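Local atomic coordinates of transcription termination factor FttA (Pyrococcus horikoshii, PDB entry 3AF6), a protein that probably terminates transcription across the archaeal genome by cutting nascent RNA at the polymerase exit channel, as a zinc-dependent endonuclease and 5'-3' exonuclease. Residues R190-G195 with A237-Y242; L205-D210 with V351-G356. All blocks are in the same frame, centred on the assembly; numbering follows the deposited sequence.

Contact 1: residues R190-G195 with A237-Y242; sequences RITGLG and APEFQY
Leu194 meets the first turn of helix 238-245 with both of its methyl groups. CD1 lies over one face of the Phe240 ring in a CH-pi contact, 3.8 Å from the ring centroid and 17° off the normal. It is displaced toward the CB side of the ring, so that CG of Phe240 is its nearest atom at 3.6 Å. The other methyl, Leu194 CD2, rests on CB of Ala237, the N-cap residue of the helix, at 3.8 Å. With CG anti to the backbone N (chi1 -173°) the Phe240 ring stands on the Leu194 side of the helix, and its second torsion turns a face to the methyl. Farther up the strand Thr192 and Glu239 approach from opposite directions. Thr192 CG2 comes to 3.8 Å from Glu239 OE1, a van der Waals contact, while the threonine hydroxyl is hydrogen-bonded to Thr647 on the edge strand 647-649.

What places Leu194 is a classic beta bulge: it and Gly195 both face Ala204 on the adjacent strand, at Leu194, where the chain turns a corner. Arg190 NH2 stands 5.7 Å from Glu239 OE1, too far for a salt bridge, though the opposite charges may attract weakly. No hydrogen bond joins the two segments, so what they share is mainly apolar packing and the CH-pi contact, with Leu645 and Thr647 adding further contacts to Ala237 and Glu239.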
ATOM      1  N   ARG A 190       4.111  22.907  10.399  1.00 33.83           N
ATOM      2  CA  ARG A 190       4.703  23.221   9.091  1.00 33.92           C
ATOM      3  C   ARG A 190       4.878  21.945   8.271  1.00 34.39           C
ATOM      4  O   ARG A 190       5.076  20.863   8.833  1.00 34.67           O
ATOM      5  CB  ARG A 190       6.098  23.847   9.251  1.00 33.87           C
ATOM      6  CG  ARG A 190       6.334  24.649  10.505  1.00 32.65           C
ATOM      7  CD  ARG A 190       7.801  24.528  10.948  1.00 32.53           C
ATOM      8  NE  ARG A 190       8.715  25.314  10.132  1.00 30.12           N
ATOM      9  CZ  ARG A 190      10.035  25.144  10.103  1.00 31.74           C
ATOM     10  NH1 ARG A 190      10.620  24.206  10.842  1.00 26.86           N
ATOM     11  NH2 ARG A 190      10.771  25.933   9.333  1.00 32.16           N
ATOM     12  N   ILE A 191       4.805  22.053   6.953  1.00 32.59           N
ATOM     13  CA  ILE A 191       5.033  20.870   6.139  1.00 33.91           C
ATOM     14  C   ILE A 191       6.139  21.173   5.137  1.00 34.53           C
ATOM     15  O   ILE A 191       6.137  22.216   4.469  1.00 35.65           O
ATOM     16  CB  ILE A 191       3.757  20.376   5.394  1.00 33.13           C
ATOM     17  CG1 ILE A 191       3.207  21.459   4.474  1.00 35.33           C
ATOM     18  CG2 ILE A 191       2.713  19.932   6.397  1.00 34.29           C
ATOM     19  CD1 ILE A 191       1.996  20.986   3.645  1.00 37.83           C
ATOM     20  N   THR A 192       7.089  20.254   5.040  1.00 30.88           N
ATOM     21  CA  THR A 192       8.203  20.433   4.142  1.00 30.08           C
ATOM     22  C   THR A 192       8.275  19.326   3.117  1.00 30.05           C
ATOM     23  O   THR A 192       8.166  18.151   3.462  1.00 32.86           O
ATOM     24  CB  THR A 192       9.504  20.460   4.934  1.00 29.50           C
ATOM     25  OG1 THR A 192       9.420  21.500   5.904  1.00 28.05           O
ATOM     26  CG2 THR A 192      10.693  20.716   4.021  1.00 29.56           C
ATOM     27  N   GLY A 193       8.454  19.695   1.855  1.00 29.87           N
ATOM     28  CA  GLY A 193       8.560  18.687   0.816  1.00 29.68           C
ATOM     29  C   GLY A 193      10.002  18.209   0.682  1.00 32.39           C
ATOM     30  O   GLY A 193      10.920  18.993   0.392  1.00 31.81           O
ATOM     31  N   LEU A 194      10.218  16.922   0.907  1.00 31.85           N
ATOM     32  CA  LEU A 194      11.555  16.367   0.785  1.00 31.89           C
ATOM     33  C   LEU A 194      11.700  15.732  -0.596  1.00 30.62           C
ATOM     34  O   LEU A 194      12.804  15.359  -1.015  1.00 25.79           O
ATOM     35  CB  LEU A 194      11.795  15.339   1.893  1.00 32.56           C
ATOM     36  CG  LEU A 194      11.819  16.000   3.277  1.00 34.38           C
ATOM     37  CD1 LEU A 194      12.024  14.959   4.371  1.00 32.47           C
ATOM     38  CD2 LEU A 194      12.939  17.037   3.304  1.00 31.73           C
ATOM     39  N   GLY A 195      10.569  15.641  -1.295  1.00 28.96           N
ATOM     40  CA  GLY A 195      10.540  15.056  -2.621  1.00 31.08           C
ATOM     41  C   GLY A 195       9.119  14.815  -3.081  1.00 32.28           C
ATOM     42  O   GLY A 195       8.250  14.451  -2.287  1.00 33.70           O
ATOM     43  N   ALA A 237      18.399  17.992   3.802  1.00 31.53           N
ATOM     44  CA  ALA A 237      17.608  19.084   4.375  1.00 30.52           C
ATOM     45  C   ALA A 237      17.999  19.174   5.856  1.00 30.16           C
ATOM     46  O   ALA A 237      17.900  18.196   6.590  1.00 33.09           O
ATOM     47  CB  ALA A 237      16.119  18.803   4.230  1.00 26.43           C
ATOM     48  N   PRO A 238      18.467  20.345   6.309  1.00 30.21           N
ATOM     49  CA  PRO A 238      18.871  20.519   7.710  1.00 29.09           C
ATOM     50  C   PRO A 238      17.865  19.968   8.714  1.00 29.06           C
ATOM     51  O   PRO A 238      18.225  19.242   9.638  1.00 27.26           O
ATOM     52  CB  PRO A 238      19.018  22.032   7.843  1.00 30.37           C
ATOM     53  CG  PRO A 238      19.373  22.471   6.467  1.00 30.21           C
ATOM     54  CD  PRO A 238      18.490  21.631   5.591  1.00 30.02           C
ATOM     55  N   GLU A 239      16.599  20.328   8.524  1.00 29.58           N
ATOM     56  CA  GLU A 239      15.529  19.898   9.412  1.00 29.15           C
ATOM     57  C   GLU A 239      15.361  18.387   9.444  1.00 30.30           C
ATOM     58  O   GLU A 239      15.127  17.816  10.509  1.00 31.50           O
ATOM     59  CB  GLU A 239      14.216  20.542   8.995  1.00 28.49           C
ATOM     60  CG  GLU A 239      13.879  20.307   7.546  1.00 30.03           C
ATOM     61  CD  GLU A 239      14.377  21.410   6.660  1.00 30.24           C
ATOM     62  OE1 GLU A 239      13.530  22.121   6.093  1.00 31.44           O
ATOM     63  OE2 GLU A 239      15.604  21.578   6.532  1.00 32.98           O
ATOM     64  N   PHE A 240      15.476  17.745   8.283  1.00 30.06           N
ATOM     65  CA  PHE A 240      15.341  16.296   8.198  1.00 30.01           C
ATOM     66  C   PHE A 240      16.554  15.610   8.835  1.00 32.16           C
ATOM     67  O   PHE A 240      16.387  14.644   9.588  1.00 32.65           O
ATOM     68  CB  PHE A 240      15.152  15.857   6.739  1.00 30.71           C
ATOM     69  CG  PHE A 240      14.837  14.391   6.576  1.00 31.89           C
ATOM     70  CD1 PHE A 240      14.011  13.730   7.482  1.00 33.05           C
ATOM     71  CD2 PHE A 240      15.353  13.670   5.502  1.00 32.23           C
ATOM     72  CE1 PHE A 240      13.707  12.368   7.319  1.00 35.51           C
ATOM     73  CE2 PHE A 240      15.056  12.312   5.330  1.00 32.01           C
ATOM     74  CZ  PHE A 240      14.234  11.661   6.239  1.00 33.02           C
ATOM     75  N   GLN A 241      17.764  16.097   8.554  1.00 32.39           N
ATOM     76  CA  GLN A 241      18.961  15.515   9.178  1.00 34.76           C
ATOM     77  C   GLN A 241      18.808  15.670  10.694  1.00 34.86           C
ATOM     78  O   GLN A 241      19.136  14.767  11.468  1.00 33.73           O
ATOM     79  CB  GLN A 241      20.248  16.237   8.743  1.00 36.93           C
ATOM     80  CG  GLN A 241      20.900  15.755   7.440  1.00 43.13           C
ATOM     81  CD  GLN A 241      21.467  14.330   7.534  1.00 47.38           C
ATOM     82  OE1 GLN A 241      22.269  14.013   8.427  1.00 50.33           O
ATOM     83  NE2 GLN A 241      21.061  13.472   6.600  1.00 47.03           N
ATOM     84  N   TYR A 242      18.294  16.816  11.120  1.00 34.55           N
ATOM     85  CA  TYR A 242      18.125  17.039  12.548  1.00 36.78           C
ATOM     86  C   TYR A 242      17.099  16.094  13.165  1.00 37.73           C
ATOM     87  O   TYR A 242      17.245  15.698  14.313  1.00 38.01           O
ATOM     88  CB  TYR A 242      17.750  18.499  12.833  1.00 36.75           C
ATOM     89  CG  TYR A 242      17.415  18.766  14.285  1.00 37.85           C
ATOM     90  CD1 TYR A 242      16.102  18.635  14.759  1.00 37.60           C
ATOM     91  CD2 TYR A 242      18.415  19.108  15.200  1.00 37.73           C
ATOM     92  CE1 TYR A 242      15.800  18.836  16.103  1.00 36.02           C
ATOM     93  CE2 TYR A 242      18.117  19.304  16.549  1.00 36.67           C
ATOM     94  CZ  TYR A 242      16.813  19.168  16.991  1.00 36.06           C
ATOM     95  OH  TYR A 242      16.524  19.376  18.325  1.00 38.94           O
TER

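Contact 2: residues L205-D210 with V351-G356; sequences LLVQTD and VHLHIG
Thr209 OG1 accepts hydrogen bonds from the backbone N atoms of Glu211 and Ser212 and is also bonded to Asp334 OD2, so three groups grip this buried hydroxyl. Its chi1 of 70° sets OG1 between the backbone N and the carbonyl carbon and turns CG2, anti to the carbonyl carbon, to the apolar side. There Thr209 CG2 touches Ile355 CG2 at 4.0 Å, the two side chains passing at a slant. One residue thus serves both purposes, its oxygen holding the backbone at Glu211 and Ser212 and its methyl joining the core.

Two residues back, Val207 divides its branches between two partners. CG2 reaches tip to tip toward CD1 of Leu353, 4.0 Å away, whereas CG1 lies 4.2 Å from CD1 of Ile355. Ile355 therefore bridges Val207 and Thr209, with its extended CG1-CD1 arm on the valine and its CG2 branch on the threonine. No hydrogen bond crosses between the segments, and every touching residue is buried.

The strand segments run nearly parallel, at 10°, with axes 10.7 Å apart. This is the spacing of strands in two facing sheets, and it fits the sandwich core of the metallo-beta-lactamase fold. Alternate residues supply the interface: His352 and His354 belong to the opposite face of their strand. Strand 204-209 lies between strands 189-193 and 213-216, whose Ile191 and Val214 pack on Val207, while Ile189 touches both Thr209 and Ile355. Strand 349-355 sits in the other sheet between strands 335-341 and 360-364, and Ile335 on the former packs against Leu353.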
ATOM      1  N   LEU A 205       7.003  13.798   2.431  1.00 32.16           N
ATOM      2  CA  LEU A 205       6.526  15.027   3.042  1.00 33.58           C
ATOM      3  C   LEU A 205       6.692  14.963   4.554  1.00 34.61           C
ATOM      4  O   LEU A 205       6.188  14.047   5.218  1.00 34.98           O
ATOM      5  CB  LEU A 205       5.064  15.233   2.643  1.00 33.78           C
ATOM      6  CG  LEU A 205       4.264  16.462   3.051  1.00 36.82           C
ATOM      7  CD1 LEU A 205       3.121  16.628   2.072  1.00 37.47           C
ATOM      8  CD2 LEU A 205       3.727  16.307   4.465  1.00 38.41           C
ATOM      9  N   LEU A 206       7.419  15.939   5.086  1.00 32.52           N
ATOM     10  CA  LEU A 206       7.696  16.003   6.505  1.00 31.19           C
ATOM     11  C   LEU A 206       6.745  16.956   7.187  1.00 30.56           C
ATOM     12  O   LEU A 206       6.674  18.128   6.819  1.00 29.98           O
ATOM     13  CB  LEU A 206       9.136  16.468   6.734  1.00 29.40           C
ATOM     14  CG  LEU A 206       9.602  16.593   8.185  1.00 30.12           C
ATOM     15  CD1 LEU A 206       9.585  15.218   8.872  1.00 29.45           C
ATOM     16  CD2 LEU A 206      11.012  17.166   8.195  1.00 30.53           C
ATOM     17  N   VAL A 207       6.009  16.452   8.175  1.00 30.12           N
ATOM     18  CA  VAL A 207       5.067  17.288   8.921  1.00 30.72           C
ATOM     19  C   VAL A 207       5.703  17.630  10.254  1.00 30.42           C
ATOM     20  O   VAL A 207       6.177  16.739  10.953  1.00 31.06           O
ATOM     21  CB  VAL A 207       3.714  16.566   9.187  1.00 29.32           C
ATOM     22  CG1 VAL A 207       2.803  17.469   9.986  1.00 24.22           C
ATOM     23  CG2 VAL A 207       3.053  16.187   7.870  1.00 25.41           C
ATOM     24  N   GLN A 208       5.712  18.916  10.600  1.00 31.76           N
ATOM     25  CA  GLN A 208       6.318  19.367  11.849  1.00 34.04           C
ATOM     26  C   GLN A 208       5.399  20.165  12.759  1.00 36.24           C
ATOM     27  O   GLN A 208       4.519  20.906  12.295  1.00 37.55           O
ATOM     28  CB  GLN A 208       7.515  20.290  11.585  1.00 34.97           C
ATOM     29  CG  GLN A 208       8.486  19.874  10.510  1.00 37.62           C
ATOM     30  CD  GLN A 208       9.436  21.005  10.165  1.00 37.23           C
ATOM     31  OE1 GLN A 208      10.056  21.596  11.039  1.00 36.70           O
ATOM     32  NE2 GLN A 208       9.550  21.309   8.882  1.00 39.86           N
ATOM     33  N   THR A 209       5.648  20.019  14.061  1.00 35.36           N
ATOM     34  CA  THR A 209       4.978  20.785  15.110  1.00 34.69           C
ATOM     35  C   THR A 209       6.094  20.941  16.147  1.00 34.64           C
ATOM     36  O   THR A 209       7.132  20.294  16.035  1.00 33.71           O
ATOM     37  CB  THR A 209       3.799  20.046  15.774  1.00 33.59           C
ATOM     38  OG1 THR A 209       4.302  18.965  16.569  1.00 37.33           O
ATOM     39  CG2 THR A 209       2.818  19.537  14.726  1.00 34.00           C
ATOM     40  N   ASP A 210       5.903  21.800  17.138  1.00 34.67           N
ATOM     41  CA  ASP A 210       6.917  21.965  18.169  1.00 36.11           C
ATOM     42  C   ASP A 210       7.013  20.709  19.037  1.00 36.12           C
ATOM     43  O   ASP A 210       7.901  20.590  19.879  1.00 35.24           O
ATOM     44  CB  ASP A 210       6.601  23.170  19.060  1.00 37.98           C
ATOM     45  CG  ASP A 210       5.194  23.122  19.658  1.00 41.00           C
ATOM     46  OD1 ASP A 210       5.028  23.596  20.803  1.00 43.50           O
ATOM     47  OD2 ASP A 210       4.251  22.638  18.996  1.00 41.78           O
ATOM     48  N   VAL A 351      -4.195  10.025   3.570  1.00 31.34           N
ATOM     49  CA  VAL A 351      -3.785  10.153   4.964  1.00 30.28           C
ATOM     50  C   VAL A 351      -4.362  11.410   5.584  1.00 31.37           C
ATOM     51  O   VAL A 351      -4.187  12.502   5.055  1.00 35.30           O
ATOM     52  CB  VAL A 351      -2.256  10.185   5.085  1.00 28.62           C
ATOM     53  CG1 VAL A 351      -1.849  10.501   6.511  1.00 25.30           C
ATOM     54  CG2 VAL A 351      -1.690   8.844   4.662  1.00 27.42           C
ATOM     55  N   HIS A 352      -5.054  11.255   6.707  1.00 30.90           N
ATOM     56  CA  HIS A 352      -5.664  12.394   7.386  1.00 31.76           C
ATOM     57  C   HIS A 352      -5.018  12.622   8.742  1.00 31.53           C
ATOM     58  O   HIS A 352      -4.958  11.720   9.580  1.00 30.81           O
ATOM     59  CB  HIS A 352      -7.176  12.172   7.555  1.00 31.87           C
ATOM     60  CG  HIS A 352      -7.889  13.311   8.219  1.00 33.03           C
ATOM     61  ND1 HIS A 352      -7.880  13.506   9.587  1.00 31.93           N
ATOM     62  CD2 HIS A 352      -8.595  14.343   7.697  1.00 31.37           C
ATOM     63  CE1 HIS A 352      -8.544  14.611   9.876  1.00 30.98           C
ATOM     64  NE2 HIS A 352      -8.988  15.138   8.748  1.00 32.69           N
ATOM     65  N   LEU A 353      -4.524  13.832   8.957  1.00 31.82           N
ATOM     66  CA  LEU A 353      -3.889  14.132  10.222  1.00 34.06           C
ATOM     67  C   LEU A 353      -4.664  15.176  11.003  1.00 35.75           C
ATOM     68  O   LEU A 353      -4.869  16.308  10.554  1.00 34.70           O
ATOM     69  CB  LEU A 353      -2.442  14.597  10.014  1.00 32.89           C
ATOM     70  CG  LEU A 353      -1.478  13.574   9.411  1.00 32.87           C
ATOM     71  CD1 LEU A 353      -0.062  14.144   9.419  1.00 33.29           C
ATOM     72  CD2 LEU A 353      -1.526  12.272  10.213  1.00 32.15           C
ATOM     73  N   HIS A 354      -5.116  14.749  12.172  1.00 37.28           N
ATOM     74  CA  HIS A 354      -5.846  15.594  13.094  1.00 39.58           C
ATOM     75  C   HIS A 354      -4.760  16.066  14.065  1.00 38.66           C
ATOM     76  O   HIS A 354      -4.302  15.289  14.905  1.00 38.21           O
ATOM     77  CB  HIS A 354      -6.912  14.746  13.800  1.00 43.45           C
ATOM     78  CG  HIS A 354      -7.570  15.429  14.953  1.00 45.00           C
ATOM     79  ND1 HIS A 354      -8.227  16.633  14.830  1.00 47.27           N
ATOM     80  CD2 HIS A 354      -7.661  15.083  16.257  1.00 45.76           C
ATOM     81  CE1 HIS A 354      -8.694  16.998  16.010  1.00 47.38           C
ATOM     82  NE2 HIS A 354      -8.366  16.075  16.892  1.00 47.13           N
ATOM     83  N   ILE A 355      -4.332  17.322  13.924  1.00 39.28           N
ATOM     84  CA  ILE A 355      -3.273  17.886  14.767  1.00 39.89           C
ATOM     85  C   ILE A 355      -3.812  18.770  15.887  1.00 42.53           C
ATOM     86  O   ILE A 355      -4.666  19.628  15.657  1.00 41.06           O
ATOM     87  CB  ILE A 355      -2.275  18.700  13.928  1.00 36.88           C
ATOM     88  CG1 ILE A 355      -1.743  17.836  12.789  1.00 36.76           C
ATOM     89  CG2 ILE A 355      -1.118  19.163  14.803  1.00 35.09           C
ATOM     90  CD1 ILE A 355      -0.845  18.577  11.822  1.00 37.79           C
ATOM     91  N   GLY A 356      -3.282  18.575  17.095  1.00 46.47           N
ATOM     92  CA  GLY A 356      -3.759  19.322  18.246  1.00 51.92           C
ATOM     93  C   GLY A 356      -5.103  18.680  18.529  1.00 56.34           C
ATOM     94  O   GLY A 356      -5.405  17.620  17.961  1.00 59.77           O
TER

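Overall arrangement
Contacts 1 and 2 cover opposite faces of one sheet, their centres 13 Å apart: helix 238-245 packs on one side, and the second sheet of the sandwich on the other. Antiparallel pairing of neighbouring strands 189-193 and 204-209 joins them, with probable hydrogen bonds from Gln208 N to Arg190 O (2.7 Å) and from Thr192 N to Leu206 O (2.8 Å). Their segments alternate along the chain, 190-195, 205-210, 237-242 and 351-356. Both contacts lie away from the two zinc ions, bound by His256, His258, Asp260, His261, His344, Asp367 and His618, and belong to the layered body of the metallo-beta-lactamase domain that carries this site.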